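Local coordinates for protein ketosynthase (Streptomyces sp. MSC090213JE08, PDB 6KXD) that probably catalyses, as the ketosynthase of the ishigamide polyketide synthase, decarboxylative condensation of malonyl-ACP with an acyl-ACP to a 3-oxoacyl-ACP, at residues A[65-69]-A[70-74]; A[241-244]-A[245-249]. All coordinates share one frame; numbering follows the deposited sequence.

How the contacts relate
Both contacts are local, between residues close in sequence, partly buried and far from the chain centre, and they share no element: their centres lie 29 Å apart, their nearest atoms about 17 Å. Contact 1 belongs to the loop before helix 77-93, where two aliphatic side chains meet across a turn and the polar holding comes from outside, chiefly from helix 147-156. Contact 2 marks the passage from strand 234-242 of the large mixed sheet into helix 243-247. Its own segments supply a salt bridge, a serine N-cap and helical bonds, supplemented by R103 and D190, with one leucine pair as apolar counterpart. I67 and V70 are buried in the first, E241, S242 and A246 in the second.

Contact 1. Residues A[65-69]-A[70-74]; sequences RWIHH and VPLDD
V70 meets I67 through its carbonyl: I67 CG2 lies 3.5 Å from V70 O, while CG2 and V70 CB stay 4.5 Å apart in loose apolar contact. The side chain of V70 leaves the backbone away from 65-69 and packs on M75 and R154. Its backbone N is held by E155, whose OE1 also accepts from H69 N and whose OE2 accepts from H68 N, so one carboxylate on helix 147-156 takes three consecutive amides and fixes the bend of the chain. P71 follows, its CB pointing away from 65-69; only the CD edge of the ring meets that segment, 3.5 Å from H69 O. With L72 the chain comes back to I67. L72 CD2 sits 3.9 Å from I67 CD1 and 4.1 Å from I67 CG2, so a single methyl touches the tips of both isoleucine branches. Two torsions bring this about: I67 CG1 lies beside the backbone N (chi1 -57°), which leaves CG2 anti to that N and facing the turn, and L72 CD1 extends anti to CA (chi2 179°), which makes CD2 the branch that faces I67. Beyond L72 a short 3-10 turn, 72-74, is closed by D74 N donating to P71 O at 2.9 Å, and the D74 carboxylate forms a salt bridge with the same R154. The whole is a compact connecting turn in the N-terminal half of a thiolase-like ketosynthase, tying the loop before helix 77-93 to helix 147-156.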
ATOM      1  N   ARG A  65     -15.665  -8.576  20.535  1.00 56.20           N
ATOM      2  CA  ARG A  65     -16.576  -7.436  20.566  1.00 57.01           C
ATOM      3  C   ARG A  65     -16.950  -7.020  19.136  1.00 57.08           C
ATOM      4  O   ARG A  65     -18.033  -6.501  18.916  1.00 61.74           O
ATOM      5  CB  ARG A  65     -15.982  -6.267  21.360  1.00 65.82           C
ATOM      6  CG  ARG A  65     -16.167  -6.376  22.868  1.00 74.35           C
ATOM      7  CD  ARG A  65     -15.772  -5.137  23.668  1.00 80.95           C
ATOM      8  NE  ARG A  65     -16.413  -3.865  23.303  1.00 91.71           N
ATOM      9  CZ  ARG A  65     -17.730  -3.603  23.300  1.00 91.82           C
ATOM     10  NH1 ARG A  65     -18.619  -4.543  23.029  1.00 78.43           N
ATOM     11  NH2 ARG A  65     -18.154  -2.374  23.550  1.00 88.50           N
ATOM     12  N   TRP A  66     -16.066  -7.278  18.160  1.00 54.60           N
ATOM     13  CA  TRP A  66     -16.116  -6.606  16.863  1.00 55.77           C
ATOM     14  C   TRP A  66     -16.240  -7.592  15.702  1.00 46.00           C
ATOM     15  O   TRP A  66     -16.876  -7.275  14.668  1.00 52.96           O
ATOM     16  CB  TRP A  66     -14.842  -5.778  16.701  1.00 54.71           C
ATOM     17  CG  TRP A  66     -14.409  -5.128  17.982  1.00 58.30           C
ATOM     18  CD1 TRP A  66     -13.359  -5.471  18.788  1.00 55.44           C
ATOM     19  CD2 TRP A  66     -15.046  -4.012  18.603  1.00 58.71           C
ATOM     20  NE1 TRP A  66     -13.276  -4.623  19.859  1.00 57.15           N
ATOM     21  CE2 TRP A  66     -14.319  -3.737  19.787  1.00 67.13           C
ATOM     22  CE3 TRP A  66     -16.160  -3.231  18.279  1.00 63.44           C
ATOM     23  CZ2 TRP A  66     -14.667  -2.687  20.631  1.00 61.83           C
ATOM     24  CZ3 TRP A  66     -16.518  -2.213  19.132  1.00 60.84           C
ATOM     25  CH2 TRP A  66     -15.782  -1.950  20.289  1.00 67.84           C
ATOM     26  N   ILE A  67     -15.566  -8.735  15.855  1.00 41.24           N
ATOM     27  CA  ILE A  67     -15.353  -9.672  14.779  1.00 43.46           C
ATOM     28  C   ILE A  67     -16.292 -10.857  14.976  1.00 49.58           C
ATOM     29  O   ILE A  67     -16.269 -11.512  16.022  1.00 44.82           O
ATOM     30  CB  ILE A  67     -13.893 -10.121  14.701  1.00 42.33           C
ATOM     31  CG1 ILE A  67     -12.986  -8.899  14.547  1.00 46.57           C
ATOM     32  CG2 ILE A  67     -13.690 -11.091  13.556  1.00 42.02           C
ATOM     33  CD1 ILE A  67     -11.533  -9.225  14.617  1.00 44.06           C
ATOM     34  N   HIS A  68     -17.102 -11.089  13.943  1.00 41.04           N
ATOM     35  CA  HIS A  68     -18.212 -12.046  14.031  1.00 44.66           C
ATOM     36  C   HIS A  68     -18.066 -13.180  13.029  1.00 45.24           C
ATOM     37  O   HIS A  68     -18.501 -14.339  13.324  1.00 44.41           O
ATOM     38  CB  HIS A  68     -19.532 -11.301  13.822  1.00 49.76           C
ATOM     39  CG  HIS A  68     -19.872 -10.380  14.932  1.00 54.26           C
ATOM     40  ND1 HIS A  68     -20.467 -10.828  16.100  1.00 60.34           N
ATOM     41  CD2 HIS A  68     -19.740  -9.045  15.047  1.00 54.63           C
ATOM     42  CE1 HIS A  68     -20.640  -9.808  16.907  1.00 63.39           C
ATOM     43  NE2 HIS A  68     -20.201  -8.709  16.285  1.00 61.31           N
ATOM     44  N   HIS A  69     -17.540 -12.864  11.830  1.00 40.80           N
ATOM     45  CA  HIS A  69     -17.659 -13.715  10.678  1.00 41.56           C
ATOM     46  C   HIS A  69     -16.334 -14.343  10.305  1.00 42.25           C
ATOM     47  O   HIS A  69     -16.313 -15.430   9.904  1.00 42.17           O
ATOM     48  CB  HIS A  69     -18.199 -12.957   9.466  1.00 45.58           C
ATOM     49  CG  HIS A  69     -19.579 -12.494   9.691  1.00 47.93           C
ATOM     50  ND1 HIS A  69     -19.993 -11.201   9.432  1.00 48.80           N
ATOM     51  CD2 HIS A  69     -20.643 -13.166  10.175  1.00 51.77           C
ATOM     52  CE1 HIS A  69     -21.271 -11.107   9.725  1.00 50.75           C
ATOM     53  NE2 HIS A  69     -21.682 -12.288  10.209  1.00 47.00           N
ATOM     54  N   VAL A  70     -15.252 -13.560  10.360  1.00 41.65           N
ATOM     55  CA  VAL A  70     -13.991 -14.018   9.915  1.00 44.12           C
ATOM     56  C   VAL A  70     -13.358 -14.783  11.073  1.00 39.36           C
ATOM     57  O   VAL A  70     -13.188 -14.221  12.144  1.00 41.17           O
ATOM     58  CB  VAL A  70     -13.114 -12.824   9.491  1.00 38.24           C
ATOM     59  CG1 VAL A  70     -11.735 -13.314   9.101  1.00 43.33           C
ATOM     60  CG2 VAL A  70     -13.755 -12.052   8.349  1.00 41.64           C
ATOM     61  N   PRO A  71     -12.917 -16.042  10.906  1.00 43.26           N
ATOM     62  CA  PRO A  71     -12.153 -16.709  11.950  1.00 41.56           C
ATOM     63  C   PRO A  71     -10.913 -15.890  12.303  1.00 48.51           C
ATOM     64  O   PRO A  71     -10.246 -15.408  11.401  1.00 41.53           O
ATOM     65  CB  PRO A  71     -11.717 -18.028  11.329  1.00 42.11           C
ATOM     66  CG  PRO A  71     -12.719 -18.265  10.223  1.00 44.63           C
ATOM     67  CD  PRO A  71     -13.120 -16.896   9.742  1.00 42.60           C
ATOM     68  N   LEU A  72     -10.630 -15.781  13.595  1.00 39.22           N
ATOM     69  CA  LEU A  72      -9.481 -15.000  14.082  1.00 42.52           C
ATOM     70  C   LEU A  72      -8.162 -15.516  13.520  1.00 47.30           C
ATOM     71  O   LEU A  72      -7.235 -14.690  13.266  1.00 45.16           O
ATOM     72  CB  LEU A  72      -9.471 -14.991  15.613  1.00 44.26           C
ATOM     73  CG  LEU A  72     -10.659 -14.287  16.265  1.00 43.97           C
ATOM     74  CD1 LEU A  72     -10.549 -14.362  17.790  1.00 50.25           C
ATOM     75  CD2 LEU A  72     -10.764 -12.852  15.790  1.00 47.48           C
ATOM     76  N   ASP A  73      -8.032 -16.825  13.258  1.00 39.70           N
ATOM     77  CA  ASP A  73      -6.776 -17.290  12.791  1.00 43.43           C
ATOM     78  C   ASP A  73      -6.568 -16.939  11.300  1.00 39.43           C
ATOM     79  O   ASP A  73      -5.528 -17.229  10.770  1.00 43.78           O
ATOM     80  CB  ASP A  73      -6.560 -18.769  13.064  1.00 52.60           C
ATOM     81  CG  ASP A  73      -7.451 -19.697  12.276  1.00 56.87           C
ATOM     82  OD1 ASP A  73      -8.209 -19.220  11.384  1.00 61.90           O
ATOM     83  OD2 ASP A  73      -7.417 -20.887  12.606  1.00 51.81           O
ATOM     84  N   ASP A  74      -7.568 -16.352  10.644  1.00 39.49           N
ATOM     85  CA  ASP A  74      -7.390 -15.890   9.271  1.00 43.22           C
ATOM     86  C   ASP A  74      -6.613 -14.579   9.266  1.00 46.44           C
ATOM     87  O   ASP A  74      -6.244 -14.090   8.224  1.00 42.98           O
ATOM     88  CB  ASP A  74      -8.750 -15.713   8.592  1.00 40.18           C
ATOM     89  CG  ASP A  74      -9.302 -17.006   8.035  1.00 48.77           C
ATOM     90  OD1 ASP A  74      -8.650 -18.039   8.237  1.00 49.09           O
ATOM     91  OD2 ASP A  74     -10.372 -16.943   7.359  1.00 47.08           O
TER

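Contact 2. Residues A[241-244]-A[245-249]; sequences ESLE and SALAR
E241 and R249 face each other with carboxylate and guanidinium planes only 19° apart, a side-on, two-point salt bridge. R249 NE donates to E241 OE2 at 2.9 Å, using the syn lone pair of that oxygen and staying in the guanidinium plane. The second arm, R249 NH2 to E241 OE1, is modelled at 2.4 Å, so short that its exact length is doubtful. The arginine chain bends at chi3 (67°), which turns NE and NH2 to the glutamate together. On the anti lone pair of OE2 sits the hydroxyl of S245, whose OG donates over 3.1 Å; R103 adds a further salt bridge to this oxygen, and T13 OG1 bonds to OE1. Such a concentration of donors would be expected to favour the ionised carboxylate.

The next shell is the start of the helix. S242 is the N-cap: with chi1 at 69° its OG lies between the backbone N and the carbonyl carbon and accepts from S245 N at 3.0 Å, while also bonding to D190 OD2. With an alanine in place of S242, the amide of S245 is likely to lose its capping acceptor and D190 this hydroxyl partner, so the first turn would be held less firmly. Next come the helical bonds, A246 N to S242 O at 3.0 Å and L247 N to L243 O at 2.9 Å. One turn apart, L243 and L247 touch, L243 CD1 coming within 3.6 Å of L247 CG, and both reach Y407. Strand 234-242 runs antiparallel to strands 10-19 and 191-198; helix 243-247 follows directly at its end, with L243 and A246 resting on V11 and R249 on T13 of strand 10-19.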
ATOM      1  N   GLU A 241     -17.854   9.206   2.578  1.00 46.69           N
ATOM      2  CA  GLU A 241     -19.094   9.096   1.814  1.00 45.21           C
ATOM      3  C   GLU A 241     -19.294  10.350   0.991  1.00 42.93           C
ATOM      4  O   GLU A 241     -18.899  11.425   1.427  1.00 45.36           O
ATOM      5  CB  GLU A 241     -20.293   8.978   2.753  1.00 57.41           C
ATOM      6  CG  GLU A 241     -20.588   7.571   3.206  1.00 62.93           C
ATOM      7  CD  GLU A 241     -21.909   7.452   3.963  1.00 67.07           C
ATOM      8  OE1 GLU A 241     -21.861   7.388   5.212  1.00 60.38           O
ATOM      9  OE2 GLU A 241     -22.981   7.420   3.299  1.00 69.88           O
ATOM     10  N   SER A 242     -19.887  10.205  -0.196  1.00 50.37           N
ATOM     11  CA  SER A 242     -20.241  11.403  -0.958  1.00 55.73           C
ATOM     12  C   SER A 242     -21.196  12.214  -0.083  1.00 50.49           C
ATOM     13  O   SER A 242     -21.972  11.624   0.660  1.00 48.12           O
ATOM     14  CB  SER A 242     -20.857  11.081  -2.283  1.00 57.77           C
ATOM     15  OG  SER A 242     -22.140  10.513  -2.108  1.00 56.01           O
ATOM     16  N   LEU A 243     -21.076  13.545  -0.110  1.00 57.07           N
ATOM     17  CA  LEU A 243     -22.062  14.374   0.610  1.00 62.34           C
ATOM     18  C   LEU A 243     -23.490  13.946   0.231  1.00 64.09           C
ATOM     19  O   LEU A 243     -24.332  13.799   1.095  1.00 67.35           O
ATOM     20  CB  LEU A 243     -21.833  15.853   0.300  1.00 60.66           C
ATOM     21  CG  LEU A 243     -22.823  16.800   0.987  1.00 63.69           C
ATOM     22  CD1 LEU A 243     -22.765  16.617   2.497  1.00 65.24           C
ATOM     23  CD2 LEU A 243     -22.547  18.250   0.607  1.00 70.08           C
ATOM     24  N   GLU A 244     -23.739  13.755  -1.070  1.00 69.35           N
ATOM     25  CA  GLU A 244     -25.036  13.325  -1.584  1.00 70.33           C
ATOM     26  C   GLU A 244     -25.553  12.127  -0.791  1.00 73.69           C
ATOM     27  O   GLU A 244     -26.689  12.110  -0.360  1.00 64.45           O
ATOM     28  CB  GLU A 244     -24.935  12.831  -3.024  1.00 78.82           C
ATOM     29  CG  GLU A 244     -25.046  13.897  -4.086  1.00 88.05           C
ATOM     30  CD  GLU A 244     -24.697  13.337  -5.455  1.00 98.79           C
ATOM     31  OE1 GLU A 244     -25.637  12.965  -6.198  1.00 91.19           O
ATOM     32  OE2 GLU A 244     -23.479  13.233  -5.762  1.00100.11           O
ATOM     33  N   SER A 245     -24.703  11.099  -0.681  1.00 68.17           N
ATOM     34  CA  SER A 245     -25.054   9.816  -0.094  1.00 66.09           C
ATOM     35  C   SER A 245     -25.255   9.930   1.423  1.00 60.13           C
ATOM     36  O   SER A 245     -26.055   9.237   2.004  1.00 61.87           O
ATOM     37  CB  SER A 245     -23.983   8.799  -0.395  1.00 70.95           C
ATOM     38  OG  SER A 245     -24.152   7.667   0.440  1.00 74.77           O
ATOM     39  N   ALA A 246     -24.443  10.762   2.073  1.00 66.59           N
ATOM     40  CA  ALA A 246     -24.548  11.002   3.508  1.00 66.46           C
ATOM     41  C   ALA A 246     -25.867  11.734   3.821  1.00 75.69           C
ATOM     42  O   ALA A 246     -26.669  11.253   4.635  1.00 71.25           O
ATOM     43  CB  ALA A 246     -23.353  11.802   3.960  1.00 68.27           C
ATOM     44  N   LEU A 247     -26.090  12.879   3.153  1.00 67.59           N
ATOM     45  CA  LEU A 247     -27.284  13.712   3.375  1.00 71.66           C
ATOM     46  C   LEU A 247     -28.536  12.858   3.170  1.00 74.77           C
ATOM     47  O   LEU A 247     -29.406  12.834   4.038  1.00 80.05           O
ATOM     48  CB  LEU A 247     -27.280  14.910   2.420  1.00 71.18           C
ATOM     49  CG  LEU A 247     -26.263  16.005   2.740  1.00 72.50           C
ATOM     50  CD1 LEU A 247     -26.424  17.201   1.806  1.00 71.62           C
ATOM     51  CD2 LEU A 247     -26.359  16.426   4.199  1.00 69.53           C
ATOM     52  N   ALA A 248     -28.578  12.135   2.040  1.00 70.13           N
ATOM     53  CA  ALA A 248     -29.734  11.300   1.624  1.00 70.26           C
ATOM     54  C   ALA A 248     -30.027  10.142   2.597  1.00 70.51           C
ATOM     55  O   ALA A 248     -31.078   9.561   2.530  1.00 69.52           O
ATOM     56  CB  ALA A 248     -29.503  10.767   0.224  1.00 66.84           C
ATOM     57  N   ARG A 249     -29.078   9.784   3.460  1.00 71.96           N
ATOM     58  CA  ARG A 249     -29.133   8.585   4.321  1.00 71.33           C
ATOM     59  C   ARG A 249     -29.514   8.992   5.752  1.00 65.93           C
ATOM     60  O   ARG A 249     -29.804   8.146   6.588  1.00 64.99           O
ATOM     61  CB  ARG A 249     -27.738   7.938   4.285  1.00 79.74           C
ATOM     62  CG  ARG A 249     -27.622   6.521   4.832  1.00 78.69           C
ATOM     63  CD  ARG A 249     -26.285   5.881   4.459  1.00 72.10           C
ATOM     64  NE  ARG A 249     -25.090   6.482   5.065  1.00 65.90           N
ATOM     65  CZ  ARG A 249     -24.718   6.282   6.325  1.00 69.38           C
ATOM     66  NH1 ARG A 249     -25.597   5.772   7.171  1.00 63.46           N
ATOM     67  NH2 ARG A 249     -23.499   6.601   6.745  1.00 62.04           N
TER